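Local coordinates for protein Rubredoxin\:oxygen oxidoreductase (Desulfovibrio gigas, PDB 1E5D) that catalyses the four-electron reduction of dioxygen to water, using a diiron centre in a lactamase-fold domain and FMN in a flavodoxin-like domain, at residues 25-30 against 326-331; 169-174 against 187-192; 200-205 against 247-252. All coordinates share one frame; numbering follows the deposited sequence.

Contact 1 (25-30 against 326-331); sequences GYTLSP and LQYIKG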
ATOM      1  N   GLY A  25       2.976  -5.217 -12.442  1.00 10.95           N
ATOM      2  CA  GLY A  25       3.118  -4.153 -11.470  1.00 12.95           C
ATOM      3  C   GLY A  25       1.830  -3.645 -10.883  1.00 17.37           C
ATOM      4  O   GLY A  25       1.850  -2.939  -9.866  1.00 20.07           O
ATOM      5  N   TYR A  26       0.669  -3.956 -11.470  1.00 20.04           N
ATOM      6  CA  TYR A  26      -0.536  -3.321 -10.907  1.00 19.43           C
ATOM      7  C   TYR A  26      -1.467  -4.342 -10.275  1.00 20.28           C
ATOM      8  O   TYR A  26      -2.155  -3.995  -9.312  1.00 35.74           O
ATOM      9  CB  TYR A  26      -1.247  -2.477 -11.969  1.00 10.89           C
ATOM     10  CG  TYR A  26      -1.970  -3.231 -13.060  1.00 17.42           C
ATOM     11  CD1 TYR A  26      -1.310  -3.627 -14.216  1.00 21.32           C
ATOM     12  CD2 TYR A  26      -3.319  -3.560 -12.953  1.00 20.11           C
ATOM     13  CE1 TYR A  26      -1.968  -4.318 -15.218  1.00 20.55           C
ATOM     14  CE2 TYR A  26      -3.990  -4.252 -13.942  1.00 18.34           C
ATOM     15  CZ  TYR A  26      -3.302  -4.628 -15.079  1.00 23.27           C
ATOM     16  OH  TYR A  26      -3.939  -5.321 -16.086  1.00 39.07           O
ATOM     17  N   THR A  27      -1.502  -5.582 -10.769  1.00 13.43           N
ATOM     18  CA  THR A  27      -2.436  -6.554 -10.198  1.00 14.94           C
ATOM     19  C   THR A  27      -1.803  -7.906  -9.922  1.00 19.72           C
ATOM     20  O   THR A  27      -0.632  -8.138 -10.213  1.00 18.32           O
ATOM     21  CB  THR A  27      -3.644  -6.723 -11.148  1.00 17.91           C
ATOM     22  OG1 THR A  27      -4.589  -7.644 -10.587  1.00 11.75           O
ATOM     23  CG2 THR A  27      -3.205  -7.302 -12.481  1.00  6.25           C
ATOM     24  N   LEU A  28      -2.565  -8.844  -9.356  1.00 19.44           N
ATOM     25  CA  LEU A  28      -2.062 -10.190  -9.153  1.00 19.93           C
ATOM     26  C   LEU A  28      -2.591 -11.188 -10.186  1.00 24.45           C
ATOM     27  O   LEU A  28      -3.742 -11.096 -10.602  1.00 24.55           O
ATOM     28  CB  LEU A  28      -2.448 -10.740  -7.782  1.00 18.24           C
ATOM     29  CG  LEU A  28      -1.931  -9.993  -6.558  1.00 23.37           C
ATOM     30  CD1 LEU A  28      -2.362 -10.746  -5.310  1.00 20.33           C
ATOM     31  CD2 LEU A  28      -0.422  -9.823  -6.611  1.00 25.52           C
ATOM     32  N   SER A  29      -1.732 -12.131 -10.544  1.00 23.84           N
ATOM     33  CA  SER A  29      -2.071 -13.241 -11.421  1.00 18.57           C
ATOM     34  C   SER A  29      -1.800 -14.565 -10.702  1.00 17.13           C
ATOM     35  O   SER A  29      -0.834 -15.265 -10.958  1.00 19.13           O
ATOM     36  CB  SER A  29      -1.278 -13.156 -12.718  1.00 14.82           C
ATOM     37  OG  SER A  29       0.049 -13.606 -12.532  1.00 18.65           O
ATOM     38  N   PRO A  30      -2.699 -14.869  -9.775  1.00 15.38           N
ATOM     39  CA  PRO A  30      -2.527 -15.996  -8.866  1.00 19.24           C
ATOM     40  C   PRO A  30      -2.446 -17.328  -9.608  1.00 21.10           C
ATOM     41  O   PRO A  30      -1.931 -18.305  -9.066  1.00 30.32           O
ATOM     42  CB  PRO A  30      -3.781 -15.976  -7.999  1.00 16.20           C
ATOM     43  CG  PRO A  30      -4.521 -14.729  -8.320  1.00 21.92           C
ATOM     44  CD  PRO A  30      -3.955 -14.129  -9.561  1.00 20.15           C
ATOM     45  N   LEU A 326      -7.888   2.491  -1.865  1.00 12.41           N
ATOM     46  CA  LEU A 326      -8.887   3.421  -2.397  1.00 10.95           C
ATOM     47  C   LEU A 326      -8.352   4.079  -3.662  1.00 12.24           C
ATOM     48  O   LEU A 326      -9.090   4.233  -4.638  1.00 18.11           O
ATOM     49  CB  LEU A 326      -9.277   4.460  -1.352  1.00  7.24           C
ATOM     50  CG  LEU A 326     -10.205   3.922  -0.258  1.00 13.02           C
ATOM     51  CD1 LEU A 326     -10.239   4.878   0.919  1.00 13.44           C
ATOM     52  CD2 LEU A 326     -11.589   3.686  -0.834  1.00 12.70           C
ATOM     53  N   GLN A 327      -7.075   4.444  -3.658  1.00  8.84           N
ATOM     54  CA  GLN A 327      -6.480   5.015  -4.865  1.00 10.31           C
ATOM     55  C   GLN A 327      -6.675   4.056  -6.041  1.00 12.38           C
ATOM     56  O   GLN A 327      -7.139   4.439  -7.105  1.00 10.45           O
ATOM     57  CB  GLN A 327      -4.988   5.315  -4.716  1.00 11.13           C
ATOM     58  CG  GLN A 327      -4.385   6.021  -5.933  1.00 18.55           C
ATOM     59  CD  GLN A 327      -5.115   7.330  -6.207  1.00 31.86           C
ATOM     60  OE1 GLN A 327      -5.031   8.251  -5.392  1.00 46.97           O
ATOM     61  NE2 GLN A 327      -5.833   7.403  -7.326  1.00 32.14           N
ATOM     62  N   TYR A 328      -6.313   2.796  -5.812  1.00 15.49           N
ATOM     63  CA  TYR A 328      -6.444   1.787  -6.858  1.00 15.00           C
ATOM     64  C   TYR A 328      -7.883   1.753  -7.352  1.00 14.83           C
ATOM     65  O   TYR A 328      -8.154   1.792  -8.543  1.00 16.99           O
ATOM     66  CB  TYR A 328      -6.058   0.416  -6.331  1.00  9.26           C
ATOM     67  CG  TYR A 328      -6.043  -0.684  -7.360  1.00  6.19           C
ATOM     68  CD1 TYR A 328      -5.027  -0.737  -8.303  1.00  7.96           C
ATOM     69  CD2 TYR A 328      -7.017  -1.675  -7.396  1.00  8.53           C
ATOM     70  CE1 TYR A 328      -4.986  -1.735  -9.251  1.00  9.69           C
ATOM     71  CE2 TYR A 328      -6.979  -2.682  -8.351  1.00  5.36           C
ATOM     72  CZ  TYR A 328      -5.962  -2.708  -9.279  1.00  3.87           C
ATOM     73  OH  TYR A 328      -5.903  -3.694 -10.234  1.00 13.04           O
ATOM     74  N   ILE A 329      -8.791   1.691  -6.381  1.00 12.99           N
ATOM     75  CA  ILE A 329     -10.199   1.511  -6.720  1.00 15.53           C
ATOM     76  C   ILE A 329     -10.763   2.718  -7.455  1.00 13.71           C
ATOM     77  O   ILE A 329     -11.465   2.574  -8.457  1.00 15.41           O
ATOM     78  CB  ILE A 329     -11.032   1.221  -5.465  1.00 13.54           C
ATOM     79  CG1 ILE A 329     -10.632  -0.088  -4.771  1.00 13.37           C
ATOM     80  CG2 ILE A 329     -12.507   1.228  -5.802  1.00 17.45           C
ATOM     81  CD1 ILE A 329     -11.458  -0.315  -3.519  1.00 41.71           C
ATOM     82  N   LYS A 330     -10.437   3.909  -6.963  1.00 12.07           N
ATOM     83  CA  LYS A 330     -10.950   5.118  -7.595  1.00 12.55           C
ATOM     84  C   LYS A 330     -10.603   5.161  -9.082  1.00 16.25           C
ATOM     85  O   LYS A 330     -11.419   5.570  -9.908  1.00 25.34           O
ATOM     86  CB  LYS A 330     -10.405   6.348  -6.874  1.00 12.66           C
ATOM     87  CG  LYS A 330     -10.668   7.661  -7.592  1.00 13.96           C
ATOM     88  CD  LYS A 330     -10.191   8.811  -6.715  1.00 24.89           C
ATOM     89  CE  LYS A 330     -10.344  10.156  -7.417  1.00 31.37           C
ATOM     90  NZ  LYS A 330     -11.610  10.822  -6.990  1.00 40.64           N
ATOM     91  N   GLY A 331      -9.391   4.733  -9.424  1.00 12.00           N
ATOM     92  CA  GLY A 331      -8.944   4.752 -10.803  1.00 12.61           C
ATOM     93  C   GLY A 331      -9.749   3.795 -11.660  1.00 17.26           C
ATOM     94  O   GLY A 331      -9.923   3.998 -12.861  1.00 16.07           O
TER
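The backbones of 25-30 and 326-331 stand well apart, 8.8 Å between Tyr-26 CA and Tyr-328 CA at their nearest, so one long side chain of helix 320-331 has to bridge the gap to Tyr-26 and the start of strand 27-28. That side chain is Tyr-328. Its CB points at the other segment, and with CG anti to the backbone N (chi1 -175°) the ring is carried out from the helix. A tyrosine suits the place because it has both the length to cross and a polar end. Its CE1 comes to 3.6 Å from Tyr-26 O, a packing contact with the backbone oxygen, which is itself hydrogen-bonded by His-294 NE2; the His-294 ring also meets that of Tyr-328. The phenol oxygen then arrives at the edge of the Tyr-26 ring, near its plane, with Tyr-328 OH 3.8 Å from Tyr-26 CD2. The Tyr-328 OH is hydrogen-bonded to Asn-196 OD1 of helix 183-198, while Thr-27 CB lies 3.9 Å from the same Tyr-328 OH.

A classic beta bulge at Tyr-26 and Thr-27 interrupts the small antiparallel hairpin of 22-23 and 27-28. The contact thus joins a turn of the lactamase-type part to a helix of the flavodoxin-like part. Thr-27 CG2 lies over one face of the Tyr-26 ring, 3.5 Å above its plane and toward the rim. Tyr-26 lines the pockets of an oxygen molecule and of an FMN, each about 4 Å from its side chain, which is also about 5 Å from the side chain of Glu-81, a ligand of the diiron centre. The dimer interface is close by: Gly-25 O accepts a hydrogen bond from Lys-290 NZ of the second subunit.

Contact 2 (169-174 against 187-192); sequences QNIAAS and ERAMRE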
ATOM      1  N   GLN A 169      -7.643 -13.667 -20.057  1.00  9.08           N
ATOM      2  CA  GLN A 169      -7.753 -14.033 -18.652  1.00 10.16           C
ATOM      3  C   GLN A 169      -6.373 -14.505 -18.213  1.00 18.51           C
ATOM      4  O   GLN A 169      -5.663 -15.120 -19.006  1.00 18.88           O
ATOM      5  CB  GLN A 169      -8.803 -15.106 -18.404  1.00  9.56           C
ATOM      6  CG  GLN A 169      -9.723 -15.450 -19.556  1.00  6.50           C
ATOM      7  CD  GLN A 169      -9.023 -16.266 -20.624  1.00  9.55           C
ATOM      8  OE1 GLN A 169      -8.319 -17.236 -20.361  1.00 17.19           O
ATOM      9  NE2 GLN A 169      -9.212 -15.866 -21.874  1.00 15.00           N
ATOM     10  N   ASN A 170      -5.985 -14.229 -16.976  1.00 26.79           N
ATOM     11  CA  ASN A 170      -4.693 -14.750 -16.517  1.00 17.60           C
ATOM     12  C   ASN A 170      -4.830 -16.188 -16.046  1.00 13.49           C
ATOM     13  O   ASN A 170      -5.067 -16.461 -14.872  1.00 20.48           O
ATOM     14  CB  ASN A 170      -4.157 -13.830 -15.417  1.00  8.62           C
ATOM     15  CG  ASN A 170      -3.666 -12.533 -16.041  1.00 18.97           C
ATOM     16  OD1 ASN A 170      -3.868 -11.452 -15.502  1.00 20.00           O
ATOM     17  ND2 ASN A 170      -3.019 -12.666 -17.190  1.00  2.04           N
ATOM     18  N   ILE A 171      -4.694 -17.133 -16.964  1.00 14.57           N
ATOM     19  CA  ILE A 171      -4.715 -18.546 -16.631  1.00 15.03           C
ATOM     20  C   ILE A 171      -3.546 -19.268 -17.295  1.00 18.53           C
ATOM     21  O   ILE A 171      -3.475 -19.321 -18.527  1.00 24.72           O
ATOM     22  CB  ILE A 171      -6.016 -19.229 -17.084  1.00 18.39           C
ATOM     23  CG1 ILE A 171      -7.270 -18.694 -16.397  1.00 23.33           C
ATOM     24  CG2 ILE A 171      -5.909 -20.736 -16.909  1.00 22.12           C
ATOM     25  CD1 ILE A 171      -8.514 -19.480 -16.747  1.00 35.53           C
ATOM     26  N   ALA A 172      -2.646 -19.810 -16.478  1.00 18.85           N
ATOM     27  CA  ALA A 172      -1.532 -20.593 -17.022  1.00 18.46           C
ATOM     28  C   ALA A 172      -1.898 -22.067 -16.888  1.00 15.15           C
ATOM     29  O   ALA A 172      -2.124 -22.523 -15.765  1.00 19.02           O
ATOM     30  CB  ALA A 172      -0.220 -20.291 -16.330  1.00 15.39           C
ATOM     31  N   ALA A 173      -1.981 -22.787 -18.000  1.00 13.08           N
ATOM     32  CA  ALA A 173      -2.446 -24.171 -17.894  1.00 15.37           C
ATOM     33  C   ALA A 173      -2.001 -25.019 -19.069  1.00 17.74           C
ATOM     34  O   ALA A 173      -1.611 -24.499 -20.112  1.00 18.05           O
ATOM     35  CB  ALA A 173      -3.966 -24.174 -17.788  1.00 14.71           C
ATOM     36  N   SER A 174      -2.075 -26.339 -18.903  1.00 14.86           N
ATOM     37  CA  SER A 174      -1.784 -27.182 -20.066  1.00 11.60           C
ATOM     38  C   SER A 174      -2.893 -27.028 -21.104  1.00 14.10           C
ATOM     39  O   SER A 174      -2.669 -27.219 -22.299  1.00 31.05           O
ATOM     40  CB  SER A 174      -1.625 -28.648 -19.684  1.00  9.96           C
ATOM     41  OG  SER A 174      -1.768 -28.833 -18.290  1.00 28.72           O
ATOM     42  N   GLU A 187     -14.631 -18.170 -15.638  1.00 14.23           N
ATOM     43  CA  GLU A 187     -15.390 -16.941 -15.428  1.00 17.17           C
ATOM     44  C   GLU A 187     -14.731 -16.045 -14.383  1.00 17.23           C
ATOM     45  O   GLU A 187     -14.624 -14.832 -14.583  1.00 19.96           O
ATOM     46  CB  GLU A 187     -16.829 -17.247 -15.014  1.00 19.68           C
ATOM     47  CG  GLU A 187     -17.800 -16.102 -15.291  1.00 26.00           C
ATOM     48  CD  GLU A 187     -17.872 -15.120 -14.133  1.00 25.41           C
ATOM     49  OE1 GLU A 187     -17.768 -15.618 -12.989  1.00 31.27           O
ATOM     50  OE2 GLU A 187     -17.986 -13.901 -14.371  1.00 25.82           O
ATOM     51  N   ARG A 188     -14.336 -16.639 -13.266  1.00 10.39           N
ATOM     52  CA  ARG A 188     -13.729 -15.852 -12.192  1.00 14.65           C
ATOM     53  C   ARG A 188     -12.509 -15.117 -12.719  1.00 12.25           C
ATOM     54  O   ARG A 188     -12.271 -13.947 -12.433  1.00 18.97           O
ATOM     55  CB  ARG A 188     -13.379 -16.767 -11.025  1.00 14.12           C
ATOM     56  CG  ARG A 188     -12.628 -16.099  -9.890  1.00 31.34           C
ATOM     57  CD  ARG A 188     -13.316 -14.842  -9.381  1.00 42.16           C
ATOM     58  NE  ARG A 188     -12.398 -13.963  -8.665  1.00 52.65           N
ATOM     59  CZ  ARG A 188     -12.557 -13.462  -7.451  1.00 56.49           C
ATOM     60  NH1 ARG A 188     -13.642 -13.742  -6.742  1.00 53.27           N
ATOM     61  NH2 ARG A 188     -11.626 -12.671  -6.934  1.00 65.98           N
ATOM     62  N   ALA A 189     -11.707 -15.804 -13.529  1.00 11.70           N
ATOM     63  CA  ALA A 189     -10.496 -15.180 -14.063  1.00 14.26           C
ATOM     64  C   ALA A 189     -10.821 -14.091 -15.076  1.00 14.03           C
ATOM     65  O   ALA A 189     -10.106 -13.099 -15.236  1.00 25.66           O
ATOM     66  CB  ALA A 189      -9.602 -16.240 -14.688  1.00  0.72           C
ATOM     67  N   MET A 190     -11.934 -14.266 -15.794  1.00 12.38           N
ATOM     68  CA  MET A 190     -12.285 -13.216 -16.749  1.00 16.34           C
ATOM     69  C   MET A 190     -12.643 -11.921 -16.033  1.00 14.81           C
ATOM     70  O   MET A 190     -12.233 -10.829 -16.416  1.00 17.58           O
ATOM     71  CB  MET A 190     -13.458 -13.658 -17.609  1.00 14.28           C
ATOM     72  CG  MET A 190     -13.067 -14.705 -18.648  1.00 15.67           C
ATOM     73  SD  MET A 190     -14.581 -15.341 -19.409  1.00 26.02           S
ATOM     74  CE  MET A 190     -15.162 -13.821 -20.171  1.00 23.68           C
ATOM     75  N   ARG A 191     -13.430 -12.102 -14.982  1.00  9.48           N
ATOM     76  CA  ARG A 191     -13.874 -10.951 -14.198  1.00 17.75           C
ATOM     77  C   ARG A 191     -12.664 -10.335 -13.508  1.00 19.37           C
ATOM     78  O   ARG A 191     -12.505  -9.112 -13.513  1.00 21.90           O
ATOM     79  CB  ARG A 191     -14.962 -11.385 -13.226  1.00 18.20           C
ATOM     80  CG  ARG A 191     -15.207 -10.506 -12.017  1.00 26.62           C
ATOM     81  CD  ARG A 191     -16.501 -10.893 -11.296  1.00 30.56           C
ATOM     82  NE  ARG A 191     -17.572  -9.946 -11.621  1.00 36.56           N
ATOM     83  CZ  ARG A 191     -18.700 -10.267 -12.236  1.00 37.81           C
ATOM     84  NH1 ARG A 191     -18.919 -11.525 -12.595  1.00 50.83           N
ATOM     85  NH2 ARG A 191     -19.602  -9.329 -12.487  1.00 36.04           N
ATOM     86  N   GLU A 192     -11.805 -11.189 -12.942  1.00 12.32           N
ATOM     87  CA  GLU A 192     -10.642 -10.652 -12.238  1.00 10.35           C
ATOM     88  C   GLU A 192      -9.815  -9.815 -13.203  1.00 10.19           C
ATOM     89  O   GLU A 192      -9.293  -8.757 -12.879  1.00 24.00           O
ATOM     90  CB  GLU A 192      -9.789 -11.758 -11.631  1.00 15.50           C
ATOM     91  CG  GLU A 192     -10.481 -12.493 -10.492  1.00 25.27           C
ATOM     92  CD  GLU A 192      -9.544 -13.451  -9.774  1.00 31.21           C
ATOM     93  OE1 GLU A 192      -8.465 -13.728 -10.345  1.00 32.71           O
ATOM     94  OE2 GLU A 192      -9.900 -13.901  -8.660  1.00 40.23           O
TER
HETATM   95  O   HOH W   1      -7.466 -13.164 -14.688  1.00 15.13           O
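Ala-189 and Met-190 of helix 183-198 meet Gln-169 and Ile-171 of the loop that follows strand 160-164, the backbones drawing within 5.0 Å at Gln-169 CA and Met-190 CA. Helix residues 187 and 188 turn their polar groups to other partners: Glu-187 OE2 pairs with Arg-191 NH1 one turn on and is hydrogen-bonded with Tyr-246 OH, and Arg-188 NH1 forms a salt bridge with Glu-300.

Ala-189 points its CB at the loop, and its small size lets the chain come close. The methyl is 3.8 Å from Ile-171 CG1 and 4.0 Å from Gln-169 CB, and rests against both. Ile-171 starts at an angle to the helix, but CG1 lies anti to the carbonyl carbon (chi1 -63°), which carries its end inward to the alanine. The carbonyl of Ala-189 is used as well: a water donates to Ala-189 O at 2.7 Å and accepts from Asn-170 N at 2.9 Å, linking the helix to the inverse gamma turn centred on Asn-170.

Met-190 runs alongside Gln-169, both chains pointing the same way, and CG of Met-190 is 3.5 Å from CG of Gln-169. The flexible unbranched methionine suits this slot between an amide-bearing chain and aromatic neighbours. Gln-169 meets it with its methylene groups and bends at chi2 (74°), so that the amide turns off from the helix; OE1 accepts from Val-228 N and NE2 donates to Phe-167 O, satisfying a buried polar end.

This is loop-on-helix packing within the lactamase-like domain, and a backbone hydrogen bond ties Gln-169 to His-226 of the diiron pocket. Phe-230 of strand 230-231 touches both Gln-169 and Met-190, Phe-238 and Tyr-246 of helix 233-248 lie against Met-190, and helix 294-302 of the flavodoxin-like part reaches Arg-188 and Glu-192 through Ser-299.

Contact 3 (200-205 against 247-252); sequences PYAPQT and AEQKPT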
ATOM      1  N   PRO A 200     -12.414   0.847 -15.883  1.00 17.36           N
ATOM      2  CA  PRO A 200     -12.647   2.286 -16.107  1.00 21.64           C
ATOM      3  C   PRO A 200     -13.186   2.577 -17.505  1.00 24.65           C
ATOM      4  O   PRO A 200     -13.752   3.657 -17.716  1.00 19.49           O
ATOM      5  CB  PRO A 200     -11.263   2.912 -15.937  1.00 16.59           C
ATOM      6  CG  PRO A 200     -10.315   1.772 -16.133  1.00 15.68           C
ATOM      7  CD  PRO A 200     -11.014   0.564 -15.559  1.00 14.40           C
ATOM      8  N   TYR A 201     -13.037   1.662 -18.452  1.00 23.73           N
ATOM      9  CA  TYR A 201     -13.520   1.860 -19.818  1.00 19.60           C
ATOM     10  C   TYR A 201     -14.731   0.991 -20.114  1.00 20.90           C
ATOM     11  O   TYR A 201     -14.912   0.439 -21.192  1.00 16.11           O
ATOM     12  CB  TYR A 201     -12.390   1.588 -20.820  1.00 22.04           C
ATOM     13  CG  TYR A 201     -11.103   2.245 -20.359  1.00 26.82           C
ATOM     14  CD1 TYR A 201     -10.939   3.617 -20.499  1.00 25.11           C
ATOM     15  CD2 TYR A 201     -10.085   1.494 -19.790  1.00 29.70           C
ATOM     16  CE1 TYR A 201      -9.774   4.229 -20.083  1.00 27.07           C
ATOM     17  CE2 TYR A 201      -8.917   2.100 -19.372  1.00 31.22           C
ATOM     18  CZ  TYR A 201      -8.775   3.462 -19.523  1.00 33.65           C
ATOM     19  OH  TYR A 201      -7.614   4.071 -19.104  1.00 60.99           O
ATOM     20  N   ALA A 202     -15.588   0.867 -19.109  1.00 21.35           N
ATOM     21  CA  ALA A 202     -16.878   0.209 -19.271  1.00 27.94           C
ATOM     22  C   ALA A 202     -17.648   0.771 -20.461  1.00 27.75           C
ATOM     23  O   ALA A 202     -18.087  -0.009 -21.319  1.00 30.98           O
ATOM     24  CB  ALA A 202     -17.663   0.330 -17.964  1.00 10.67           C
ATOM     25  N   PRO A 203     -17.850   2.078 -20.586  1.00 30.24           N
ATOM     26  CA  PRO A 203     -18.621   2.592 -21.730  1.00 27.93           C
ATOM     27  C   PRO A 203     -18.011   2.178 -23.065  1.00 22.88           C
ATOM     28  O   PRO A 203     -18.717   1.715 -23.960  1.00 30.13           O
ATOM     29  CB  PRO A 203     -18.551   4.112 -21.599  1.00 24.23           C
ATOM     30  CG  PRO A 203     -18.078   4.394 -20.218  1.00 27.69           C
ATOM     31  CD  PRO A 203     -17.403   3.166 -19.705  1.00 31.63           C
ATOM     32  N   GLN A 204     -16.699   2.353 -23.206  1.00 17.61           N
ATOM     33  CA  GLN A 204     -16.089   1.964 -24.481  1.00 21.74           C
ATOM     34  C   GLN A 204     -16.322   0.473 -24.704  1.00 21.04           C
ATOM     35  O   GLN A 204     -16.513   0.023 -25.824  1.00 24.43           O
ATOM     36  CB  GLN A 204     -14.600   2.283 -24.530  1.00 20.27           C
ATOM     37  CG  GLN A 204     -14.310   3.767 -24.640  1.00 25.43           C
ATOM     38  CD  GLN A 204     -14.398   4.495 -23.316  1.00 29.40           C
ATOM     39  OE1 GLN A 204     -15.100   4.088 -22.394  1.00 48.72           O
ATOM     40  NE2 GLN A 204     -13.677   5.604 -23.196  1.00 40.20           N
ATOM     41  N   THR A 205     -16.310  -0.244 -23.580  1.00 22.95           N
ATOM     42  CA  THR A 205     -16.523  -1.682 -23.638  1.00 26.02           C
ATOM     43  C   THR A 205     -17.838  -1.956 -24.358  1.00 28.36           C
ATOM     44  O   THR A 205     -17.923  -2.745 -25.293  1.00 27.68           O
ATOM     45  CB  THR A 205     -16.567  -2.306 -22.235  1.00 24.54           C
ATOM     46  OG1 THR A 205     -15.281  -2.197 -21.606  1.00 25.90           O
ATOM     47  CG2 THR A 205     -16.894  -3.787 -22.326  1.00 13.98           C
ATOM     48  N   ALA A 247     -19.253  -4.735 -17.887  1.00 17.70           N
ATOM     49  CA  ALA A 247     -19.269  -3.292 -18.107  1.00 18.31           C
ATOM     50  C   ALA A 247     -20.506  -2.638 -17.508  1.00 19.87           C
ATOM     51  O   ALA A 247     -20.480  -1.445 -17.183  1.00 30.66           O
ATOM     52  CB  ALA A 247     -19.193  -2.976 -19.597  1.00 16.98           C
ATOM     53  N   GLU A 248     -21.591  -3.401 -17.371  1.00 18.72           N
ATOM     54  CA  GLU A 248     -22.845  -2.820 -16.882  1.00 24.93           C
ATOM     55  C   GLU A 248     -22.806  -2.615 -15.372  1.00 27.59           C
ATOM     56  O   GLU A 248     -23.442  -1.677 -14.888  1.00 25.81           O
ATOM     57  CB  GLU A 248     -24.050  -3.665 -17.311  1.00 28.03           C
ATOM     58  CG  GLU A 248     -24.814  -3.048 -18.470  1.00 38.72           C
ATOM     59  CD  GLU A 248     -25.710  -3.990 -19.236  1.00 48.51           C
ATOM     60  OE1 GLU A 248     -25.927  -5.143 -18.808  1.00 63.30           O
ATOM     61  OE2 GLU A 248     -26.224  -3.575 -20.302  1.00 64.76           O
ATOM     62  N   GLN A 249     -22.071  -3.444 -14.645  1.00 24.81           N
ATOM     63  CA  GLN A 249     -21.840  -3.174 -13.227  1.00 21.91           C
ATOM     64  C   GLN A 249     -23.140  -3.007 -12.455  1.00 20.99           C
ATOM     65  O   GLN A 249     -23.369  -2.105 -11.653  1.00 21.64           O
ATOM     66  CB  GLN A 249     -20.950  -1.928 -13.097  1.00 19.33           C
ATOM     67  CG  GLN A 249     -19.500  -2.212 -13.485  1.00  8.97           C
ATOM     68  CD  GLN A 249     -18.660  -0.950 -13.535  1.00 11.25           C
ATOM     69  OE1 GLN A 249     -18.194  -0.480 -12.496  1.00 22.80           O
ATOM     70  NE2 GLN A 249     -18.466  -0.378 -14.716  1.00 16.50           N
ATOM     71  N   LYS A 250     -24.058  -3.936 -12.733  1.00 20.88           N
ATOM     72  CA  LYS A 250     -25.328  -3.873 -12.013  1.00 24.34           C
ATOM     73  C   LYS A 250     -25.115  -4.382 -10.593  1.00 21.90           C
ATOM     74  O   LYS A 250     -24.414  -5.369 -10.361  1.00 37.43           O
ATOM     75  CB  LYS A 250     -26.395  -4.678 -12.750  1.00 31.47           C
ATOM     76  CG  LYS A 250     -27.245  -3.895 -13.734  1.00 43.90           C
ATOM     77  CD  LYS A 250     -26.603  -2.555 -14.072  1.00 57.50           C
ATOM     78  CE  LYS A 250     -27.388  -1.395 -13.474  1.00 65.10           C
ATOM     79  NZ  LYS A 250     -26.994  -0.083 -14.059  1.00 67.57           N
ATOM     80  N   PRO A 251     -25.715  -3.708  -9.621  1.00 22.36           N
ATOM     81  CA  PRO A 251     -25.635  -4.126  -8.227  1.00 20.08           C
ATOM     82  C   PRO A 251     -26.141  -5.547  -7.998  1.00 19.03           C
ATOM     83  O   PRO A 251     -26.971  -6.067  -8.726  1.00 21.06           O
ATOM     84  CB  PRO A 251     -26.587  -3.169  -7.511  1.00 21.52           C
ATOM     85  CG  PRO A 251     -26.677  -1.974  -8.397  1.00 24.58           C
ATOM     86  CD  PRO A 251     -26.499  -2.474  -9.800  1.00 27.48           C
ATOM     87  N   THR A 252     -25.621  -6.152  -6.946  1.00 18.15           N
ATOM     88  CA  THR A 252     -26.118  -7.368  -6.347  1.00 13.27           C
ATOM     89  C   THR A 252     -26.191  -7.165  -4.832  1.00 15.89           C
ATOM     90  O   THR A 252     -25.775  -6.127  -4.308  1.00 20.00           O
ATOM     91  CB  THR A 252     -25.240  -8.588  -6.651  1.00 14.51           C
ATOM     92  OG1 THR A 252     -23.945  -8.359  -6.082  1.00 28.84           O
ATOM     93  CG2 THR A 252     -25.036  -8.766  -8.143  1.00 18.21           C
TER
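Tight alanine-to-alanine packing joins the first turn of helix 202-214 to the last turn of helix 233-248, where the lactamase-type part of the chain passes toward strand 254-259 of the flavodoxin-like sheet. The small residues let the two backbones approach to 4.4 Å between Ala-202 CA and Ala-247 CA. The methyls themselves sit 4.0 Å apart, CB of Ala-202 to CB of Ala-247, and Ala-247 CB comes to 3.6 Å from Ala-202 O.

Thr-205, one turn on from Ala-202, widens the patch: CG2, anti to the backbone N, is turned to Ala-247 CB at 3.7 Å. The other branch, OG1, donates a hydrogen bond to Tyr-201 O at 2.7 Å, from above the carbonyl plane (42° out of it), and Tyr-201 O also accepts from Thr-205 N. Threonine therefore serves two surfaces, and Tyr-194 OH of helix 183-198 bonds to the same OG1. Tyr-194 packs on both alanines too.

Gln-249 is the first residue beyond the helix, with phi positive at 55°. Its CG lies beside the backbone N, and the chain, extended beyond CG, carries the amide toward Ala-202. There OE1 is bonded by Gln-335 N and by Asn-199 ND2, a buried acceptor with two partners. NE2 makes a weak bond to Ala-247 O, nearly straight at 160°, and the methyl CB of Ala-202 lies 3.4 Å from both Gln-249 NE2 and Ala-247 O.

Overall arrangement
The three contacts lie 16 to 19 Å apart, centre to centre, around the junction of the lactamase-like and flavodoxin-like parts. Along the chain, contact 2 closes before contact 3 opens, and both fall in the long stretch that contact 1 spans. Contact 1 touches each of the others: Ser-29 CB is 4.0 Å from Asn-170 CB of contact 2, and Gly-331 O is 3.5 Å from Pro-200 CB of contact 3. Contacts 2 and 3 do not touch, but helices 183-198 and 202-214 are consecutive. Helix 183-198 borders all three, so a single helix links the Tyr-26 pocket, the 169-174 loop and the passage between domains.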